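Local coordinates for protein beta-Lactamase/D-Alanine Carboxypeptidase (Pseudomonas syringae pv. tomato, PDB 5EVI) that probably hydrolyses beta-lactams to substituted beta-amino acids, acting as a class C beta-lactamase of the kind that underlies antibiotic resistance, at residues D[282-287]-D[351-356]; D[313-318]-D[355-360]; D[34-39]-D[361-366]; D[152-157]-D[274-279]. All blocks are in the same frame, centred on the assembly; numbering follows the deposited sequence.

Interaction 1: D[282-287]-D[351-356]; sequences IHLDVL and ERVKLA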
# COMPACT_ATOMS: atom_id res chain seq x y z
N ILE D 282 -12.67 -17.06 3.09
CA ILE D 282 -12.18 -15.90 3.84
C ILE D 282 -12.88 -15.84 5.20
O ILE D 282 -14.11 -15.77 5.26
CB ILE D 282 -12.46 -14.60 3.06
CG1 ILE D 282 -11.80 -14.66 1.67
CG2 ILE D 282 -11.95 -13.37 3.82
CD1 ILE D 282 -12.45 -13.75 0.67
N HIS D 283 -12.09 -15.88 6.28
CA HIS D 283 -12.59 -15.79 7.66
C HIS D 283 -12.15 -14.47 8.29
O HIS D 283 -10.95 -14.15 8.29
CB HIS D 283 -12.08 -16.98 8.48
CG HIS D 283 -12.78 -18.27 8.18
ND1 HIS D 283 -12.18 -19.31 7.51
CD2 HIS D 283 -14.04 -18.67 8.45
CE1 HIS D 283 -13.05 -20.30 7.38
NE2 HIS D 283 -14.18 -19.94 7.96
N LEU D 284 -13.11 -13.71 8.81
CA LEU D 284 -12.81 -12.41 9.44
C LEU D 284 -11.77 -12.49 10.57
O LEU D 284 -10.92 -11.60 10.67
CB LEU D 284 -14.09 -11.75 9.95
CG LEU D 284 -13.97 -10.35 10.59
CD1 LEU D 284 -13.47 -9.32 9.59
CD2 LEU D 284 -15.28 -9.91 11.22
N ASP D 285 -11.82 -13.53 11.42
CA ASP D 285 -10.82 -13.65 12.52
C ASP D 285 -9.42 -13.67 11.94
O ASP D 285 -8.52 -13.05 12.51
CB ASP D 285 -10.92 -14.90 13.41
CG ASP D 285 -12.15 -15.68 13.18
OD1 ASP D 285 -13.06 -15.57 14.01
OD2 ASP D 285 -12.19 -16.40 12.15
N VAL D 286 -9.25 -14.40 10.84
CA VAL D 286 -7.95 -14.56 10.18
C VAL D 286 -7.48 -13.21 9.60
O VAL D 286 -6.31 -12.89 9.71
CB VAL D 286 -7.99 -15.63 9.05
CG1 VAL D 286 -6.64 -15.72 8.36
CG2 VAL D 286 -8.41 -17.00 9.59
N LEU D 287 -8.39 -12.46 8.97
CA LEU D 287 -8.05 -11.14 8.42
C LEU D 287 -7.62 -10.20 9.55
O LEU D 287 -6.65 -9.44 9.42
CB LEU D 287 -9.24 -10.50 7.69
CG LEU D 287 -9.86 -11.21 6.49
CD1 LEU D 287 -10.93 -10.30 5.90
CD2 LEU D 287 -8.83 -11.56 5.43
N GLU D 351 -10.85 -2.28 13.33
CA GLU D 351 -12.08 -1.56 12.94
C GLU D 351 -12.18 -1.34 11.43
O GLU D 351 -13.29 -1.29 10.88
CB GLU D 351 -12.19 -0.22 13.68
CG GLU D 351 -12.64 -0.30 15.14
CD GLU D 351 -14.09 -0.75 15.30
OE1 GLU D 351 -14.33 -1.98 15.32
OE2 GLU D 351 -14.99 0.11 15.41
N ARG D 352 -11.04 -1.20 10.76
CA ARG D 352 -10.99 -0.96 9.31
C ARG D 352 -11.41 -2.20 8.56
O ARG D 352 -12.25 -2.18 7.66
CB ARG D 352 -9.57 -0.58 8.86
CG ARG D 352 -8.98 0.59 9.63
CD ARG D 352 -7.67 1.05 9.07
NE ARG D 352 -6.96 1.88 10.05
CZ ARG D 352 -5.79 2.45 9.83
NH1 ARG D 352 -5.20 2.33 8.64
NH2 ARG D 352 -5.21 3.15 10.80
N VAL D 353 -10.79 -3.30 8.95
CA VAL D 353 -11.07 -4.61 8.38
C VAL D 353 -12.53 -5.02 8.61
O VAL D 353 -13.20 -5.46 7.67
CB VAL D 353 -10.09 -5.65 8.95
CG1 VAL D 353 -10.47 -7.06 8.54
CG2 VAL D 353 -8.66 -5.34 8.48
N LYS D 354 -13.01 -4.89 9.85
CA LYS D 354 -14.41 -5.26 10.20
C LYS D 354 -15.40 -4.43 9.40
O LYS D 354 -16.35 -4.97 8.81
CB LYS D 354 -14.70 -5.09 11.70
CG LYS D 354 -14.24 -6.24 12.58
CD LYS D 354 -14.85 -6.21 13.97
CE LYS D 354 -14.21 -5.15 14.87
NZ LYS D 354 -13.85 -5.73 16.21
N LEU D 355 -15.17 -3.12 9.35
CA LEU D 355 -15.98 -2.23 8.52
C LEU D 355 -16.03 -2.67 7.06
O LEU D 355 -17.12 -2.81 6.50
CB LEU D 355 -15.49 -0.77 8.64
CG LEU D 355 -16.23 0.21 7.73
CD1 LEU D 355 -17.72 0.17 8.06
CD2 LEU D 355 -15.67 1.62 7.84
N ALA D 356 -14.87 -2.83 6.42
CA ALA D 356 -14.83 -3.21 5.01
C ALA D 356 -15.43 -4.61 4.80
O ALA D 356 -16.21 -4.80 3.88
CB ALA D 356 -13.41 -3.11 4.45

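Interaction 2: D[313-318]-D[355-360]; sequences TAWVNK and LAYRIL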
# COMPACT_ATOMS: atom_id res chain seq x y z
N THR D 313 -9.35 -15.55 -6.45
CA THR D 313 -10.31 -15.73 -5.37
C THR D 313 -9.83 -15.17 -4.02
O THR D 313 -10.60 -15.17 -3.05
CB THR D 313 -10.64 -17.23 -5.18
OG1 THR D 313 -9.41 -17.97 -5.06
CG2 THR D 313 -11.43 -17.77 -6.35
N ALA D 314 -8.58 -14.69 -3.94
CA ALA D 314 -7.98 -14.30 -2.65
C ALA D 314 -8.35 -12.88 -2.27
O ALA D 314 -8.33 -11.99 -3.12
CB ALA D 314 -6.46 -14.40 -2.71
N TRP D 315 -8.63 -12.68 -0.99
CA TRP D 315 -8.79 -11.34 -0.41
C TRP D 315 -7.43 -10.64 -0.32
O TRP D 315 -6.62 -10.94 0.56
CB TRP D 315 -9.44 -11.46 0.97
CG TRP D 315 -9.70 -10.18 1.69
CD1 TRP D 315 -8.80 -9.40 2.38
CD2 TRP D 315 -10.98 -9.57 1.87
NE1 TRP D 315 -9.45 -8.32 2.93
CE2 TRP D 315 -10.78 -8.40 2.64
CE3 TRP D 315 -12.27 -9.88 1.43
CZ2 TRP D 315 -11.84 -7.53 2.97
CZ3 TRP D 315 -13.33 -9.01 1.76
CH2 TRP D 315 -13.10 -7.86 2.53
N VAL D 316 -7.19 -9.69 -1.21
CA VAL D 316 -5.93 -8.97 -1.26
C VAL D 316 -6.16 -7.61 -0.61
O VAL D 316 -7.09 -6.88 -0.98
CB VAL D 316 -5.42 -8.77 -2.69
CG1 VAL D 316 -4.05 -8.07 -2.69
CG2 VAL D 316 -5.38 -10.10 -3.43
N ASN D 317 -5.30 -7.27 0.35
CA ASN D 317 -5.46 -6.03 1.08
C ASN D 317 -4.17 -5.32 1.44
O ASN D 317 -3.09 -5.91 1.38
CB ASN D 317 -6.34 -6.24 2.33
CG ASN D 317 -5.66 -7.04 3.44
OD1 ASN D 317 -4.53 -7.52 3.30
ND2 ASN D 317 -6.34 -7.14 4.56
N LYS D 318 -4.29 -4.04 1.80
CA LYS D 318 -3.21 -3.30 2.41
C LYS D 318 -3.77 -2.23 3.35
O LYS D 318 -4.64 -1.43 2.94
CB LYS D 318 -2.32 -2.68 1.33
CG LYS D 318 -1.04 -2.01 1.81
CD LYS D 318 0.00 -3.01 2.31
CE LYS D 318 1.08 -2.33 3.14
NZ LYS D 318 0.74 -2.20 4.59
N LEU D 355 -15.17 -3.12 9.35
CA LEU D 355 -15.98 -2.23 8.52
C LEU D 355 -16.03 -2.67 7.06
O LEU D 355 -17.12 -2.81 6.50
CB LEU D 355 -15.49 -0.77 8.64
CG LEU D 355 -16.23 0.21 7.73
CD1 LEU D 355 -17.72 0.17 8.06
CD2 LEU D 355 -15.67 1.62 7.84
N ALA D 356 -14.87 -2.83 6.42
CA ALA D 356 -14.83 -3.21 5.01
C ALA D 356 -15.43 -4.61 4.80
O ALA D 356 -16.21 -4.80 3.88
CB ALA D 356 -13.41 -3.11 4.45
N TYR D 357 -15.13 -5.56 5.70
CA TYR D 357 -15.75 -6.89 5.62
C TYR D 357 -17.30 -6.80 5.65
O TYR D 357 -17.98 -7.43 4.82
CB TYR D 357 -15.25 -7.83 6.72
CG TYR D 357 -15.66 -9.28 6.52
CD1 TYR D 357 -14.77 -10.21 5.97
CD2 TYR D 357 -16.94 -9.73 6.87
CE1 TYR D 357 -15.13 -11.52 5.79
CE2 TYR D 357 -17.31 -11.06 6.69
CZ TYR D 357 -16.41 -11.94 6.15
OH TYR D 357 -16.78 -13.26 5.97
N ARG D 358 -17.85 -6.00 6.55
CA ARG D 358 -19.31 -5.89 6.69
C ARG D 358 -19.94 -5.22 5.47
O ARG D 358 -20.94 -5.71 4.91
CB ARG D 358 -19.71 -5.14 7.98
CG ARG D 358 -19.63 -6.01 9.22
CD ARG D 358 -19.03 -5.30 10.43
NE ARG D 358 -19.98 -4.46 11.15
CZ ARG D 358 -20.42 -4.66 12.40
NH1 ARG D 358 -21.28 -3.78 12.92
NH2 ARG D 358 -20.06 -5.72 13.15
N ILE D 359 -19.35 -4.10 5.07
CA ILE D 359 -19.82 -3.38 3.87
C ILE D 359 -19.80 -4.26 2.62
O ILE D 359 -20.78 -4.27 1.86
CB ILE D 359 -19.01 -2.09 3.63
CG1 ILE D 359 -19.33 -1.05 4.71
CG2 ILE D 359 -19.29 -1.55 2.23
CD1 ILE D 359 -18.44 0.19 4.66
N LEU D 360 -18.70 -4.97 2.40
CA LEU D 360 -18.58 -5.85 1.22
C LEU D 360 -19.51 -7.05 1.33
O LEU D 360 -20.07 -7.49 0.32
CB LEU D 360 -17.11 -6.25 0.93
CG LEU D 360 -16.19 -5.19 0.28
CD1 LEU D 360 -14.93 -5.84 -0.28
CD2 LEU D 360 -16.90 -4.40 -0.81

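Interaction 3: D[34-39]-D[361-366]; sequences IAITRH and QHAEPL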
# COMPACT_ATOMS: atom_id res chain seq x y z
N ILE D 34 -15.49 6.51 1.34
CA ILE D 34 -15.58 5.07 1.01
C ILE D 34 -15.90 4.95 -0.48
O ILE D 34 -16.83 5.59 -0.95
CB ILE D 34 -16.67 4.38 1.85
CG1 ILE D 34 -16.33 4.44 3.34
CG2 ILE D 34 -16.90 2.93 1.41
CD1 ILE D 34 -17.47 4.06 4.28
N ALA D 35 -15.10 4.18 -1.21
CA ALA D 35 -15.40 3.76 -2.59
C ALA D 35 -15.64 2.25 -2.60
O ALA D 35 -14.89 1.52 -1.96
CB ALA D 35 -14.22 4.09 -3.48
N ILE D 36 -16.67 1.80 -3.32
CA ILE D 36 -16.90 0.37 -3.56
C ILE D 36 -16.98 0.12 -5.06
O ILE D 36 -17.60 0.90 -5.79
CB ILE D 36 -18.21 -0.12 -2.90
CG1 ILE D 36 -18.25 0.26 -1.42
CG2 ILE D 36 -18.35 -1.64 -3.05
CD1 ILE D 36 -19.60 0.05 -0.76
N THR D 37 -16.39 -0.98 -5.53
CA THR D 37 -16.50 -1.37 -6.93
C THR D 37 -17.06 -2.80 -6.96
O THR D 37 -16.66 -3.64 -6.15
CB THR D 37 -15.18 -1.18 -7.71
OG1 THR D 37 -15.38 -1.49 -9.10
CG2 THR D 37 -14.04 -2.00 -7.11
N ARG D 38 -18.03 -3.03 -7.85
CA ARG D 38 -18.75 -4.30 -7.94
C ARG D 38 -19.05 -4.52 -9.43
O ARG D 38 -19.89 -3.81 -10.00
CB ARG D 38 -20.05 -4.25 -7.12
CG ARG D 38 -20.27 -5.45 -6.22
CD ARG D 38 -21.00 -6.61 -6.91
NE ARG D 38 -22.45 -6.44 -6.87
CZ ARG D 38 -23.35 -7.37 -7.20
NH1 ARG D 38 -24.64 -7.08 -7.11
NH2 ARG D 38 -22.98 -8.59 -7.61
N HIS D 39 -18.33 -5.46 -10.04
CA HIS D 39 -18.40 -5.71 -11.50
C HIS D 39 -18.23 -4.44 -12.33
O HIS D 39 -18.95 -4.22 -13.31
CB HIS D 39 -19.71 -6.43 -11.85
CG HIS D 39 -19.87 -7.76 -11.18
ND1 HIS D 39 -19.07 -8.84 -11.47
CD2 HIS D 39 -20.73 -8.17 -10.22
CE1 HIS D 39 -19.43 -9.86 -10.71
NE2 HIS D 39 -20.44 -9.49 -9.95
N GLN D 361 -19.72 -7.55 2.55
CA GLN D 361 -20.80 -8.52 2.78
C GLN D 361 -22.17 -7.91 2.41
O GLN D 361 -22.96 -8.59 1.78
CB GLN D 361 -20.79 -9.05 4.21
CG GLN D 361 -21.74 -10.21 4.43
CD GLN D 361 -21.49 -10.93 5.74
OE1 GLN D 361 -21.29 -12.14 5.76
NE2 GLN D 361 -21.46 -10.17 6.84
N HIS D 362 -22.42 -6.63 2.76
CA HIS D 362 -23.69 -5.96 2.36
C HIS D 362 -23.78 -5.78 0.84
O HIS D 362 -24.88 -5.86 0.29
CB HIS D 362 -23.86 -4.54 2.95
CG HIS D 362 -23.86 -4.45 4.44
ND1 HIS D 362 -24.54 -5.33 5.26
CD2 HIS D 362 -23.33 -3.51 5.26
CE1 HIS D 362 -24.37 -4.97 6.52
NE2 HIS D 362 -23.64 -3.88 6.55
N ALA D 363 -22.67 -5.45 0.17
CA ALA D 363 -22.68 -5.18 -1.28
C ALA D 363 -22.97 -6.41 -2.15
O ALA D 363 -23.74 -6.32 -3.12
CB ALA D 363 -21.37 -4.52 -1.71
N GLU D 364 -22.38 -7.54 -1.78
CA GLU D 364 -22.44 -8.73 -2.61
C GLU D 364 -23.63 -9.63 -2.26
O GLU D 364 -23.70 -10.16 -1.17
CB GLU D 364 -21.15 -9.53 -2.48
CG GLU D 364 -21.02 -10.57 -3.58
CD GLU D 364 -19.88 -11.53 -3.38
OE1 GLU D 364 -19.40 -11.71 -2.23
OE2 GLU D 364 -19.48 -12.14 -4.41
N PRO D 365 -24.58 -9.82 -3.19
CA PRO D 365 -25.69 -10.71 -2.84
C PRO D 365 -25.24 -12.16 -2.89
O PRO D 365 -24.23 -12.47 -3.51
CB PRO D 365 -26.74 -10.42 -3.92
CG PRO D 365 -26.08 -9.55 -4.94
CD PRO D 365 -24.63 -9.44 -4.61
N LEU D 366 -25.99 -13.05 -2.26
CA LEU D 366 -25.72 -14.49 -2.33
C LEU D 366 -25.48 -15.02 -3.76
O LEU D 366 -26.10 -14.58 -4.73
CB LEU D 366 -26.88 -15.26 -1.69
CG LEU D 366 -26.63 -16.74 -1.31
CD1 LEU D 366 -26.71 -17.68 -2.49
CD2 LEU D 366 -25.32 -16.92 -0.55

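Interaction 4: D[152-157]-D[274-279]; sequences RTYANP and AWEQYP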
# COMPACT_ATOMS: atom_id res chain seq x y z
N ARG D 152 10.02 -12.79 8.37
CA ARG D 152 9.36 -11.62 7.80
C ARG D 152 9.28 -10.50 8.84
O ARG D 152 8.66 -10.67 9.89
CB ARG D 152 7.97 -12.01 7.29
CG ARG D 152 7.28 -10.96 6.39
CD ARG D 152 6.48 -9.98 7.22
NE ARG D 152 5.43 -9.29 6.46
CZ ARG D 152 4.56 -8.42 7.00
NH1 ARG D 152 4.59 -8.14 8.30
NH2 ARG D 152 3.66 -7.84 6.22
N THR D 153 9.88 -9.36 8.49
CA THR D 153 9.96 -8.19 9.35
C THR D 153 9.56 -6.98 8.52
O THR D 153 10.33 -6.48 7.70
CB THR D 153 11.38 -8.08 9.94
OG1 THR D 153 11.69 -9.32 10.55
CG2 THR D 153 11.50 -6.98 10.98
N TYR D 154 8.33 -6.54 8.70
CA TYR D 154 7.79 -5.38 7.97
C TYR D 154 8.69 -4.17 8.24
O TYR D 154 8.96 -3.87 9.40
CB TYR D 154 6.38 -5.10 8.47
CG TYR D 154 5.63 -4.06 7.69
CD1 TYR D 154 4.91 -4.43 6.56
CD2 TYR D 154 5.58 -2.72 8.10
CE1 TYR D 154 4.18 -3.50 5.84
CE2 TYR D 154 4.85 -1.78 7.39
CZ TYR D 154 4.15 -2.18 6.25
OH TYR D 154 3.42 -1.26 5.52
N ALA D 155 9.19 -3.51 7.20
CA ALA D 155 10.06 -2.34 7.40
C ALA D 155 10.03 -1.29 6.27
O ALA D 155 9.91 -1.63 5.10
CB ALA D 155 11.50 -2.82 7.65
N ASN D 156 10.19 -0.01 6.63
CA ASN D 156 10.37 1.06 5.62
C ASN D 156 11.71 1.13 4.85
O ASN D 156 11.70 1.31 3.64
CB ASN D 156 10.01 2.43 6.22
CG ASN D 156 8.55 2.51 6.59
OD1 ASN D 156 7.74 1.73 6.11
ND2 ASN D 156 8.19 3.49 7.44
N PRO D 157 12.87 0.98 5.53
CA PRO D 157 14.15 1.02 4.80
C PRO D 157 14.22 0.08 3.60
O PRO D 157 14.74 0.45 2.55
CB PRO D 157 15.18 0.59 5.86
CG PRO D 157 14.53 0.90 7.16
CD PRO D 157 13.07 0.63 6.94
N ALA D 274 4.58 -6.10 -1.51
CA ALA D 274 3.84 -5.09 -0.73
C ALA D 274 2.38 -5.53 -0.40
O ALA D 274 1.98 -5.48 0.77
CB ALA D 274 3.90 -3.71 -1.38
N TRP D 275 1.59 -5.96 -1.38
CA TRP D 275 0.27 -6.54 -1.09
C TRP D 275 0.37 -7.76 -0.14
O TRP D 275 1.39 -8.46 -0.09
CB TRP D 275 -0.48 -6.96 -2.36
CG TRP D 275 -0.84 -5.87 -3.30
CD1 TRP D 275 -0.31 -5.64 -4.54
CD2 TRP D 275 -1.86 -4.89 -3.12
NE1 TRP D 275 -0.93 -4.56 -5.13
CE2 TRP D 275 -1.89 -4.09 -4.28
CE3 TRP D 275 -2.77 -4.61 -2.08
CZ2 TRP D 275 -2.79 -3.03 -4.44
CZ3 TRP D 275 -3.66 -3.55 -2.24
CH2 TRP D 275 -3.64 -2.76 -3.40
N GLU D 276 -0.69 -7.96 0.63
CA GLU D 276 -0.90 -9.11 1.49
C GLU D 276 -2.23 -9.73 1.13
O GLU D 276 -3.19 -8.98 0.82
CB GLU D 276 -0.89 -8.66 2.96
CG GLU D 276 0.40 -7.93 3.30
CD GLU D 276 0.56 -7.53 4.76
OE1 GLU D 276 -0.32 -7.83 5.61
OE2 GLU D 276 1.59 -6.89 5.05
N GLN D 277 -2.32 -11.06 1.14
CA GLN D 277 -3.58 -11.73 0.74
C GLN D 277 -3.91 -12.96 1.56
O GLN D 277 -3.05 -13.53 2.25
CB GLN D 277 -3.56 -12.11 -0.75
CG GLN D 277 -2.67 -13.29 -1.10
CD GLN D 277 -2.56 -13.61 -2.58
OE1 GLN D 277 -2.62 -14.80 -2.99
NE2 GLN D 277 -2.34 -12.60 -3.38
N TYR D 278 -5.16 -13.39 1.44
CA TYR D 278 -5.70 -14.51 2.21
C TYR D 278 -6.51 -15.39 1.26
O TYR D 278 -7.38 -14.89 0.54
CB TYR D 278 -6.57 -14.01 3.36
CG TYR D 278 -5.84 -13.05 4.28
CD1 TYR D 278 -5.19 -13.51 5.41
CD2 TYR D 278 -5.77 -11.68 3.99
CE1 TYR D 278 -4.49 -12.65 6.24
CE2 TYR D 278 -5.06 -10.81 4.81
CZ TYR D 278 -4.42 -11.30 5.94
OH TYR D 278 -3.71 -10.46 6.77
N PRO D 279 -6.23 -16.70 1.25
CA PRO D 279 -6.94 -17.58 0.35
C PRO D 279 -8.37 -17.88 0.81
O PRO D 279 -8.64 -17.94 2.01
CB PRO D 279 -6.09 -18.85 0.35
CG PRO D 279 -5.48 -18.88 1.71
CD PRO D 279 -5.19 -17.43 2.01

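Interaction 1: D[282-287]-D[351-356]
V353 reaches from the C-terminal helix to meet two leucines spaced one turn apart on the short helix that starts at L284. Its CG1 does all the touching: it lies 3.8 Å from L287 CB, and on the neighbouring turn it comes 3.9 Å from L284 CD1. With CG1 anti to its backbone N (chi1 172°), the valine turns this methyl to the leucines. The L284 and V353 side chains run antiparallel as they pass. The second branch of L284 serves another neighbour, CD2 resting 4.0 Å from K354 CG across the lysine chain at about a right angle. Only the aliphatic root of K354 takes part, because its chain bends away further out and brings NZ to a long salt bridge with E351 OE1 at 3.9 Å. No hydrogen bond joins the two segments, so the contact is apolar packing, with the K354-E351 pair outside it.

In the second shell, H283 occupies the N-cap position and its O accepts the backbone N of L287, fixing the turn that carries both leucines. L287 also leans on Y278 of strand 276-278, while V353 and A356 lie on Y328 of strand 326-332. Helices 284-290 and 349-363 thus pack side by side over the same antiparallel sheet.

Interaction 2: D[313-318]-D[355-360]
W315 extends its indole from the sheet to L360 and Y357 on the C-terminal helix, a sheet-to-helix contact within the alpha/beta fold shared by class C beta-lactamases and related penicillin-recognising enzymes. CG stands anti to the backbone N (chi1 -178°), and the long ring system projects from strand 315-321 over strand 326-332, where it lies against A330 and I332. The six-membered ring is the part that arrives at helix 349-363. Its corner atom CH2 is 3.9 Å from L360 CD1, and CZ3 follows at 4.1 Å from the same methyl, so a single methyl of L360 touches two neighbouring atoms at the far end of the six-membered ring. On the preceding turn CH2 also comes 4.2 Å from Y357 CA, meeting the helix backbone itself. Toward the phenol ring the approach is longer, W315 CH2 lying 4.5 Å from Y357 CD1.

The pyrrole nitrogen of the tryptophan has a polar partner: NE1 is hydrogen-bonded to Y328 OH, which is also bonded to N317 ND2, and that amide nitrogen lies in the plane of the indole at its edge. The buried indole N-H is therefore satisfied, and the tyrosine hydroxyl links two side chains of the strand. Farther along, K318, probably the lysine of the KTG-type active-site motif, places NZ in a salt bridge with a bound sulfate.

Interaction 3: D[34-39]-D[361-366]
A363, in the last turn of the C-terminal helix, directs its methyl at strand 31-38 and meets I36 there, CB standing 4.4 Å from I36 CG2. A363 O lies 4.0 Å from R38 NE, too far for a hydrogen bond. At E364 the chain leaves helical geometry. The carboxylate remains apart from the arginine, OE2 lying 5.9 Å from R38 NH2, so any attraction between them acts at a distance. P365 then brings its ring over one face of the R38 guanidinium: CD sits 3.1 Å above the plane, offset toward the rim, and is 3.4 Å from NH1. P365 CG follows at 3.6 Å from R38 NH1. R38 can offer that face because its chain bends at both chi2 (-88°) and chi3 (-85°), which lays the head group against the proline; NH2 also lies in the plane of the H39 ring, at its edge.

The contact joins the strand's end to the C-terminal tail beside L337 of the adjacent strand. With no hydrogen bond between the segments, it rests on methyl packing and on the proline CD and CG packed against one face of the R38 guanidinium, while E364 would probably add a weak electrostatic pull.

Interaction 4: D[152-157]-D[274-279]
E276 and R152 form a buried salt bridge between strand 276-278 and edge strand 151-152, just before helix 156-169. Along the glutamate, the CB bond is directed at segment 152-157, and CG lies anti to the carbonyl carbon (chi1 -56°), where the side chain passes M269 and N317 of the flanking strands. Beyond CG the chain runs extended, carrying CD to 3.4 Å from R152 NH2. At the tip the two oxygens behave differently. OE2 makes the bridge, a short 2.6 Å from R152 NH2, meeting the guanidinium at its edge and near its plane; OE1 stays 4.0 Å from NH2. With OE1 farther off, the pair is one-armed, and the carboxylate and guanidinium planes, 68° apart, are far from a flat two-pronged pairing. R152 NH2 has a second partner, Q271 OE1. OE2 also lies 4.3 Å from Y154 CE1, placing the charge pair beside the tyrosine ring.

The hydroxyl of Y154 is hydrogen-bonded to S68 OG, K71 NZ and K318 NZ, and N156 OD1 is bonded to K71 NZ. This network, with a sulfate close to Y154, is consistent with the serine-lysine-tyrosine active site of class C beta-lactamases, Y154 and N156 belonging to a probable YxN motif.

Overall arrangement
From the N terminus, the chain first lays down strand 31-38, which waits until the very end of the protein for its partner; interaction 3 therefore closes a loop that encloses all the others. Within it, interaction 4 opens at 152-157 and closes at 274-279, before interactions 1 and 2 begin. Interaction 1 starts at 282-287, interaction 2 inside its span at 313-318, and both end on helix 349-363, sharing L355 and A356. That helix passes through interactions 1, 2 and 3 in turn, tying a short helix and two strands of the large sheet to the C-terminal end. Strands 276-278 and 315-321, neighbours in the sheet, connect interaction 2 to interaction 4, which lies beside the probable active site.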